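Transcriptional regulator, AsnC family (Agrobacterium tumefaciens str. C58, PDB 3I4P) probably regulates transcription by binding specific DNA sequences through a winged helix-turn-helix domain, and carries an Lrp/AsnC-type ligand-binding domain that binds calcium. Local coordinates at residues A[62-67]-A[105-110]. Sequence-based numbering, arbitrary orientation.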
# COMPACT_ATOMS: atom_id res chain seq x y z
N LYS A 62 -8.38 29.13 -3.82
CA LYS A 62 -8.96 28.51 -2.59
C LYS A 62 -8.72 27.02 -2.44
O LYS A 62 -8.97 26.49 -1.35
CB LYS A 62 -10.47 28.79 -2.48
CG LYS A 62 -11.35 27.96 -3.41
CD LYS A 62 -12.80 28.50 -3.56
CE LYS A 62 -13.62 27.72 -4.65
NZ LYS A 62 -13.20 27.93 -6.13
N VAL A 63 -8.29 26.33 -3.50
CA VAL A 63 -8.04 24.88 -3.42
C VAL A 63 -6.54 24.65 -3.19
O VAL A 63 -5.70 25.26 -3.84
CB VAL A 63 -8.55 24.11 -4.67
CG1 VAL A 63 -8.07 22.62 -4.64
CG2 VAL A 63 -10.09 24.21 -4.80
N THR A 64 -6.24 23.80 -2.22
CA THR A 64 -4.90 23.29 -1.98
C THR A 64 -4.83 21.82 -2.43
O THR A 64 -5.68 21.00 -2.10
CB THR A 64 -4.52 23.35 -0.46
OG1 THR A 64 -4.47 24.71 -0.04
CG2 THR A 64 -3.18 22.71 -0.22
N VAL A 65 -3.78 21.50 -3.17
CA VAL A 65 -3.50 20.16 -3.63
C VAL A 65 -2.10 19.82 -3.12
O VAL A 65 -1.18 20.62 -3.26
CB VAL A 65 -3.46 20.13 -5.17
CG1 VAL A 65 -3.36 18.69 -5.65
CG2 VAL A 65 -4.67 20.88 -5.72
N PHE A 66 -1.95 18.65 -2.54
CA PHE A 66 -0.64 18.15 -2.14
C PHE A 66 -0.21 17.13 -3.17
O PHE A 66 -0.87 16.09 -3.34
CB PHE A 66 -0.67 17.54 -0.72
CG PHE A 66 -0.57 18.56 0.35
CD1 PHE A 66 0.66 19.04 0.75
CD2 PHE A 66 -1.72 19.12 0.90
CE1 PHE A 66 0.76 20.04 1.74
CE2 PHE A 66 -1.64 20.09 1.84
CZ PHE A 66 -0.39 20.55 2.28
N VAL A 67 0.88 17.45 -3.86
CA VAL A 67 1.32 16.63 -4.95
C VAL A 67 2.52 15.82 -4.50
O VAL A 67 3.55 16.39 -4.16
CB VAL A 67 1.65 17.49 -6.22
CG1 VAL A 67 1.81 16.61 -7.40
CG2 VAL A 67 0.57 18.54 -6.46
N LEU A 105 7.42 16.38 -2.08
CA LEU A 105 6.07 16.80 -1.74
C LEU A 105 5.91 18.29 -2.10
O LEU A 105 6.70 19.14 -1.65
CB LEU A 105 5.74 16.54 -0.27
CG LEU A 105 4.30 16.82 0.20
CD1 LEU A 105 3.25 15.97 -0.56
CD2 LEU A 105 4.14 16.64 1.73
N LEU A 106 4.90 18.57 -2.92
CA LEU A 106 4.53 19.95 -3.27
C LEU A 106 3.18 20.30 -2.66
O LEU A 106 2.30 19.44 -2.58
CB LEU A 106 4.43 20.18 -4.79
CG LEU A 106 5.56 19.98 -5.80
CD1 LEU A 106 6.31 18.67 -5.64
CD2 LEU A 106 4.93 20.08 -7.24
N ARG A 107 3.05 21.55 -2.24
CA ARG A 107 1.74 22.17 -2.00
C ARG A 107 1.44 23.17 -3.09
O ARG A 107 2.24 24.09 -3.34
CB ARG A 107 1.69 22.90 -0.67
CG ARG A 107 0.29 23.33 -0.33
CD ARG A 107 0.10 23.74 1.13
NE ARG A 107 0.51 25.12 1.37
CZ ARG A 107 -0.21 26.23 1.18
NH1 ARG A 107 0.34 27.40 1.46
NH2 ARG A 107 -1.43 26.22 0.71
N VAL A 108 0.29 22.98 -3.72
CA VAL A 108 -0.13 23.74 -4.91
C VAL A 108 -1.45 24.40 -4.57
O VAL A 108 -2.30 23.79 -3.92
CB VAL A 108 -0.28 22.79 -6.17
CG1 VAL A 108 -1.00 23.49 -7.37
CG2 VAL A 108 1.10 22.20 -6.58
N VAL A 109 -1.61 25.65 -4.98
CA VAL A 109 -2.89 26.38 -4.81
C VAL A 109 -3.44 26.84 -6.20
O VAL A 109 -2.70 27.32 -7.08
CB VAL A 109 -2.77 27.55 -3.77
CG1 VAL A 109 -2.35 26.99 -2.35
CG2 VAL A 109 -1.78 28.57 -4.24
N VAL A 110 -4.76 26.66 -6.35
CA VAL A 110 -5.50 26.91 -7.59
C VAL A 110 -6.96 27.19 -7.17
O VAL A 110 -7.34 26.91 -6.02
CB VAL A 110 -5.41 25.68 -8.58
CG1 VAL A 110 -4.02 25.57 -9.21
CG2 VAL A 110 -5.83 24.38 -7.91
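Phe66 and Arg107 face each other as a non-hydrogen-bonded pair of two antiparallel strands. Arg107 CG lies over one face of the Phe66 ring, 4.2 Å from its centroid, in a CH-pi contact. Arg107 CD touches the rim at Phe66 CZ (3.4 Å). The arginine starts out extended, CG anti to the backbone N (chi1 -171°), then bends at chi3 (82°). With chi4 at 84°, its NH2 arm swings to the Thr64 side, 3.5 Å from Thr64 OG1, which sits near the guanidinium plane. Thr64 CG2 packs against Arg107 CG at 3.5 Å. The charge is met by Glu94, which forms a salt bridge with Arg107 NE. Leu105 CD1 comes to the edge of the Phe66 ring. Tyr96 of a second subunit meets the same ring edge-to-face.

Val63, Val65, Val67, Leu106, Val108 and Val110 line the other face. The closest apolar side-chain contact there is between Val67 CG2 and Val108 CG2 (3.7 Å), both branches beside their own backbone N. Helix 113-126 packs on this side through Tyr116, Phe119 and Met123. Six backbone hydrogen bonds join the strands, including Val65 N to Val108 O (2.8 Å). At one end Lys62 and Val63 both face Val110 in a classic beta bulge. These are the two central strands of the four-stranded antiparallel sheet, order 2-3-1-4, of the alpha/beta-sandwich Lrp/AsnC ligand-binding domain, with one face toward a helix and the other toward a second subunit.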